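Local coordinates for protein AT-less polyketide synthase (Streptomyces platensis subsp. rosaceus, PDB 4QYR) that probably carries out, through this ketosynthase domain, the decarboxylative condensation that extends the polyketide chain during isomigrastatin biosynthesis, at residues Gly49-Val54 with Leu203-Thr208; His129-Ala134 with Arg602-Ala607. All blocks are in the same frame, centred on the assembly; numbering follows the deposited sequence.

From the N terminus the chain first passes 49-54, at the start of the helix 51-56, then the helix 127-135 holding 129-134, then 203-208, the turn after strand 194-201 that runs into helix 207-214, and finally reaches 602-607 at the end of the modelled chain. Contact 1 closes a loop of 148 residues inside the ketosynthase N-terminal half; contact 2 closes one of 467 residues and brings the C-terminal tail back onto that half. The segments alternate, so the two loops cross. The contacts meet where Y51 packs on L131 and L204 on W604, joining helix, turn and tail in one patch beside the second subunit.

Contact 1 of 2, residues Gly49-Val54 with Leu203-Thr208; sequences GPYAEV and LLSVDT
The phenol of Y51 carries this contact, reaching from the helix 51-56 to the backbone of the turn that leads into the helix 207-214. Its CG lies anti to the backbone N (chi1 -164°), which extends the ring toward that turn. There V206 N donates to Y51 OH at 3.0 Å, in a fairly straight bond with an N-H...O angle of 162°. The closer packing is at this end of the ring: V206 CG2 lies against the hydroxyl end, 3.6 Å from Y51 CZ, while S205 CB approaches Y51 OH to 3.7 Å. By contrast, the V54 side is loose: V54 is partly exposed to solvent, and its CG1 comes no nearer than 4.3 Å to V206 CG2.

Within the turn, S205 OG donates to D207 OD2 on the anti side of the carboxylate, close to its plane. D207 OD1 is hydrogen-bonded to N133 of the second subunit, so this turn of the thiolase-type fold also belongs to the dimer contact. Across the contact itself, the tyrosine hydroxyl oxygen accepts the V206 N-H, and this one directional bond, beside a small apolar contact of Y51 and V54 with V206, is consistent with a specific placing of the ring end on the turn.

Contact 2 of 2, residues His129-Ala134 with Arg602-Ala607; sequences HHLLNA and RYWVPA
L131 and L132, successive residues of the helix 127-135, receive V605 of the C-terminal tail between their side chains, an example of a late piece of chain held by apolar packing. Among the aliphatic contacts, V605 is central: its CB points at the helix, and its CG2 lies 3.7 Å from L131 CD2 and 3.9 Å from L132 CD2. The two leucines present these methyls through different first torsions. L131 has CG anti to its backbone N (chi1 179°), whereas L132 has CG anti to its carbonyl carbon (chi1 -71°). L132 and V605 run past each other in opposite directions, and the same L132 CD2 is 4.2 Å from P606 CD, a looser contact.

The tail here follows the short strand 601-602 and has no regular secondary structure of its own. Its docking surface belongs to the ketosynthase N-terminal half, of the thiolase-type fold, on a helix whose H129, H130 and N133 contact the second subunit.

Aromatic packing adds a second element. The side chains of W604 and L131 cross at about a right angle, with L131 CD2 3.7 Å from W604 CZ2 on the benzene part of the indole. V605 CG2 stands 3.9 Å above one face of that indole, displaced toward the rim on its pyrrole side, and the same methyl also meets L131. Polar bonds hold the tail just before W604: R602 forms a salt bridge with D71, and the backbone of Y603 is hydrogen-bonded to that of D71.

Contact 1 of 2, residues Gly49-Val54 with Leu203-Thr208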
loop_
_atom_site.group_PDB
_atom_site.type_symbol
_atom_site.label_atom_id
_atom_site.label_comp_id
_atom_site.label_asym_id
_atom_site.label_seq_id
_atom_site.Cartn_x
_atom_site.Cartn_y
_atom_site.Cartn_z
ATOM N N GLY A 49 -12.354 -28.309 15.573
ATOM C CA GLY A 49 -12.162 -29.236 14.469
ATOM C C GLY A 49 -10.852 -29.998 14.500
ATOM O O GLY A 49 -10.242 -30.154 15.555
ATOM N N PRO A 50 -10.403 -30.465 13.326
ATOM C CA PRO A 50 -9.231 -31.336 13.212
ATOM C C PRO A 50 -7.917 -30.564 13.013
ATOM O O PRO A 50 -6.830 -31.129 13.175
ATOM C CB PRO A 50 -9.564 -32.175 11.976
ATOM C CG PRO A 50 -10.340 -31.212 11.096
ATOM C CD PRO A 50 -11.024 -30.211 12.011
ATOM N N TYR A 51 -8.011 -29.280 12.682
ATOM C CA TYR A 51 -6.819 -28.487 12.417
ATOM C C TYR A 51 -5.896 -28.376 13.627
ATOM O O TYR A 51 -4.732 -27.991 13.500
ATOM C CB TYR A 51 -7.205 -27.093 11.953
ATOM C CG TYR A 51 -6.054 -26.373 11.304
ATOM C CD1 TYR A 51 -5.706 -26.640 9.987
ATOM C CD2 TYR A 51 -5.309 -25.431 12.002
ATOM C CE1 TYR A 51 -4.654 -25.997 9.379
ATOM C CE2 TYR A 51 -4.246 -24.777 11.401
ATOM C CZ TYR A 51 -3.926 -25.066 10.087
ATOM O OH TYR A 51 -2.883 -24.420 9.472
ATOM N N ALA A 52 -6.438 -28.720 14.791
ATOM C CA ALA A 52 -5.720 -28.681 16.061
ATOM C C ALA A 52 -4.437 -29.498 16.055
ATOM O O ALA A 52 -3.444 -29.084 16.647
ATOM C CB ALA A 52 -6.629 -29.158 17.184
ATOM N N GLU A 53 -4.452 -30.666 15.415
ATOM C CA GLU A 53 -3.229 -31.455 15.380
ATOM C C GLU A 53 -2.561 -31.443 14.021
ATOM O O GLU A 53 -1.548 -32.096 13.827
ATOM C CB GLU A 53 -3.463 -32.893 15.841
ATOM C CG GLU A 53 -4.081 -32.936 17.235
ATOM C CD GLU A 53 -3.606 -34.112 18.075
ATOM O OE1 GLU A 53 -2.687 -34.849 17.635
ATOM O OE2 GLU A 53 -4.111 -34.254 19.212
ATOM N N VAL A 54 -3.101 -30.678 13.086
ATOM C CA VAL A 54 -2.289 -30.209 11.970
ATOM C C VAL A 54 -1.197 -29.313 12.533
ATOM O O VAL A 54 -0.067 -29.300 12.048
ATOM C CB VAL A 54 -3.123 -29.435 10.942
ATOM C CG1 VAL A 54 -2.233 -28.846 9.883
ATOM C CG2 VAL A 54 -4.144 -30.350 10.309
ATOM N N LEU A 203 -2.463 -14.807 14.279
ATOM C CA LEU A 203 -1.824 -16.076 13.959
ATOM C C LEU A 203 -2.864 -17.206 13.875
ATOM O O LEU A 203 -3.219 -17.814 14.883
ATOM C CB LEU A 203 -0.760 -16.385 15.008
ATOM C CG LEU A 203 0.037 -15.158 15.448
ATOM C CD1 LEU A 203 0.766 -15.428 16.748
ATOM C CD2 LEU A 203 1.029 -14.801 14.386
ATOM N N LEU A 204 -3.345 -17.481 12.666
ATOM C CA LEU A 204 -4.497 -18.348 12.502
ATOM C C LEU A 204 -4.189 -19.577 11.666
ATOM O O LEU A 204 -5.103 -20.328 11.314
ATOM C CB LEU A 204 -5.654 -17.567 11.877
ATOM C CG LEU A 204 -6.122 -16.371 12.715
ATOM C CD1 LEU A 204 -7.248 -15.619 12.025
ATOM C CD2 LEU A 204 -6.537 -16.813 14.122
ATOM N N SER A 205 -2.911 -19.784 11.347
ATOM C CA SER A 205 -2.502 -20.980 10.603
ATOM C C SER A 205 -1.050 -21.357 10.856
ATOM O O SER A 205 -0.277 -20.592 11.428
ATOM C CB SER A 205 -2.703 -20.790 9.099
ATOM O OG SER A 205 -1.491 -20.363 8.483
ATOM N N VAL A 206 -0.696 -22.548 10.398
ATOM C CA VAL A 206 0.636 -23.111 10.577
ATOM C C VAL A 206 1.667 -22.574 9.595
ATOM O O VAL A 206 2.834 -22.401 9.948
ATOM C CB VAL A 206 0.602 -24.628 10.416
ATOM C CG1 VAL A 206 1.911 -25.219 10.833
ATOM C CG2 VAL A 206 -0.506 -25.202 11.249
ATOM N N ASP A 207 1.217 -22.336 8.365
ATOM C CA ASP A 207 2.074 -21.969 7.247
ATOM C C ASP A 207 3.259 -21.073 7.597
ATOM O O ASP A 207 4.412 -21.464 7.393
ATOM C CB ASP A 207 1.237 -21.285 6.164
ATOM C CG ASP A 207 0.201 -22.216 5.553
ATOM O OD1 ASP A 207 0.454 -22.739 4.433
ATOM O OD2 ASP A 207 -0.862 -22.415 6.191
ATOM N N THR A 208 2.988 -19.880 8.122
ATOM C CA THR A 208 4.078 -18.949 8.374
ATOM C C THR A 208 4.932 -19.386 9.560
ATOM O O THR A 208 6.130 -19.128 9.593
ATOM C CB THR A 208 3.564 -17.532 8.606
ATOM O OG1 THR A 208 2.593 -17.214 7.607
ATOM C CG2 THR A 208 4.699 -16.528 8.523
#

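Contact 2 of 2, residues His129-Ala134 with Arg602-Ala607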
loop_
_atom_site.group_PDB
_atom_site.type_symbol
_atom_site.label_atom_id
_atom_site.label_comp_id
_atom_site.label_asym_id
_atom_site.label_seq_id
_atom_site.Cartn_x
_atom_site.Cartn_y
_atom_site.Cartn_z
ATOM N N HIS A 129 -7.759 -17.578 5.560
ATOM C CA HIS A 129 -8.194 -18.074 4.268
ATOM C C HIS A 129 -7.577 -19.427 4.041
ATOM O O HIS A 129 -8.203 -20.307 3.454
ATOM C CB HIS A 129 -7.800 -17.107 3.165
ATOM C CG HIS A 129 -8.547 -17.297 1.884
ATOM N ND1 HIS A 129 -9.257 -18.443 1.590
ATOM C CD2 HIS A 129 -8.697 -16.475 0.816
ATOM C CE1 HIS A 129 -9.816 -18.319 0.400
ATOM N NE2 HIS A 129 -9.494 -17.133 -0.089
ATOM N N HIS A 130 -6.351 -19.597 4.522
ATOM C CA HIS A 130 -5.714 -20.903 4.488
ATOM C C HIS A 130 -6.509 -21.855 5.376
ATOM O O HIS A 130 -6.788 -23.004 4.987
ATOM C CB HIS A 130 -4.250 -20.826 4.935
ATOM C CG HIS A 130 -3.340 -20.171 3.937
ATOM N ND1 HIS A 130 -2.319 -19.320 4.305
ATOM C CD2 HIS A 130 -3.291 -20.251 2.584
ATOM C CE1 HIS A 130 -1.686 -18.900 3.223
ATOM N NE2 HIS A 130 -2.254 -19.450 2.167
ATOM N N LEU A 131 -6.902 -21.363 6.552
ATOM C CA LEU A 131 -7.633 -22.163 7.525
ATOM C C LEU A 131 -8.952 -22.677 6.964
ATOM O O LEU A 131 -9.334 -23.815 7.230
ATOM C CB LEU A 131 -7.894 -21.353 8.789
ATOM C CG LEU A 131 -8.675 -22.065 9.894
ATOM C CD1 LEU A 131 -7.967 -23.353 10.292
ATOM C CD2 LEU A 131 -8.862 -21.159 11.095
ATOM N N LEU A 132 -9.639 -21.828 6.198
ATOM C CA LEU A 132 -10.906 -22.185 5.558
ATOM C C LEU A 132 -10.717 -23.308 4.573
ATOM O O LEU A 132 -11.502 -24.257 4.511
ATOM C CB LEU A 132 -11.507 -20.992 4.812
ATOM C CG LEU A 132 -12.077 -19.830 5.614
ATOM C CD1 LEU A 132 -12.777 -18.881 4.681
ATOM C CD2 LEU A 132 -13.032 -20.356 6.665
ATOM N N ASN A 133 -9.679 -23.173 3.762
ATOM C CA ASN A 133 -9.429 -24.161 2.736
ATOM C C ASN A 133 -9.067 -25.489 3.362
ATOM O O ASN A 133 -9.555 -26.536 2.937
ATOM C CB ASN A 133 -8.334 -23.676 1.798
ATOM C CG ASN A 133 -8.796 -22.534 0.931
ATOM O OD1 ASN A 133 -9.792 -21.882 1.235
ATOM N ND2 ASN A 133 -8.075 -22.279 -0.148
ATOM N N ALA A 134 -8.241 -25.429 4.401
ATOM C CA ALA A 134 -7.760 -26.630 5.069
ATOM C C ALA A 134 -8.883 -27.339 5.820
ATOM O O ALA A 134 -8.756 -28.513 6.171
ATOM C CB ALA A 134 -6.629 -26.280 6.013
ATOM N N ARG A 602 -19.551 -15.631 18.931
ATOM C CA ARG A 602 -18.508 -16.450 18.309
ATOM C C ARG A 602 -18.710 -16.656 16.801
ATOM O O ARG A 602 -19.727 -17.194 16.361
ATOM C CB ARG A 602 -18.426 -17.811 18.998
ATOM C CG ARG A 602 -17.439 -18.743 18.334
ATOM C CD ARG A 602 -17.772 -20.200 18.595
ATOM N NE ARG A 602 -17.020 -21.153 17.768
ATOM C CZ ARG A 602 -15.701 -21.329 17.812
ATOM N NH1 ARG A 602 -14.946 -20.595 18.627
ATOM N NH2 ARG A 602 -15.132 -22.239 17.031
ATOM N N TYR A 603 -17.733 -16.236 16.004
ATOM C CA TYR A 603 -17.776 -16.484 14.560
ATOM C C TYR A 603 -16.481 -17.138 14.116
ATOM O O TYR A 603 -15.436 -16.482 14.017
ATOM C CB TYR A 603 -18.023 -15.190 13.775
ATOM C CG TYR A 603 -19.356 -14.554 14.082
ATOM C CD1 TYR A 603 -20.490 -14.890 13.353
ATOM C CD2 TYR A 603 -19.486 -13.632 15.112
ATOM C CE1 TYR A 603 -21.715 -14.318 13.630
ATOM C CE2 TYR A 603 -20.713 -13.057 15.404
ATOM C CZ TYR A 603 -21.828 -13.403 14.662
ATOM O OH TYR A 603 -23.059 -12.837 14.948
ATOM N N TRP A 604 -16.550 -18.442 13.870
ATOM C CA TRP A 604 -15.382 -19.184 13.435
ATOM C C TRP A 604 -15.673 -19.935 12.133
ATOM O O TRP A 604 -16.664 -19.664 11.446
ATOM C CB TRP A 604 -14.925 -20.147 14.538
ATOM C CG TRP A 604 -13.469 -20.527 14.460
ATOM C CD1 TRP A 604 -12.953 -21.780 14.273
ATOM C CD2 TRP A 604 -12.346 -19.640 14.538
ATOM N NE1 TRP A 604 -11.578 -21.727 14.241
ATOM C CE2 TRP A 604 -11.182 -20.425 14.399
ATOM C CE3 TRP A 604 -12.211 -18.250 14.696
ATOM C CZ2 TRP A 604 -9.903 -19.871 14.423
ATOM C CZ3 TRP A 604 -10.941 -17.702 14.730
ATOM C CH2 TRP A 604 -9.804 -18.510 14.593
ATOM N N VAL A 605 -14.788 -20.863 11.790
ATOM C CA VAL A 605 -14.906 -21.639 10.570
ATOM C C VAL A 605 -16.193 -22.459 10.575
ATOM O O VAL A 605 -16.480 -23.169 11.541
ATOM C CB VAL A 605 -13.683 -22.558 10.396
ATOM C CG1 VAL A 605 -13.840 -23.464 9.178
ATOM C CG2 VAL A 605 -12.410 -21.718 10.305
ATOM N N PRO A 606 -16.982 -22.346 9.495
ATOM C CA PRO A 606 -18.245 -23.075 9.345
ATOM C C PRO A 606 -18.055 -24.572 9.128
ATOM O O PRO A 606 -16.962 -25.021 8.788
ATOM C CB PRO A 606 -18.881 -22.422 8.111
ATOM C CG PRO A 606 -17.760 -21.886 7.353
ATOM C CD PRO A 606 -16.742 -21.439 8.363
ATOM N N ALA A 607 -19.131 -25.329 9.324
ATOM C CA ALA A 607 -19.102 -26.775 9.197
ATOM C C ALA A 607 -19.586 -27.219 7.830
ATOM O O ALA A 607 -18.806 -27.733 7.026
ATOM C CB ALA A 607 -19.934 -27.399 10.277
#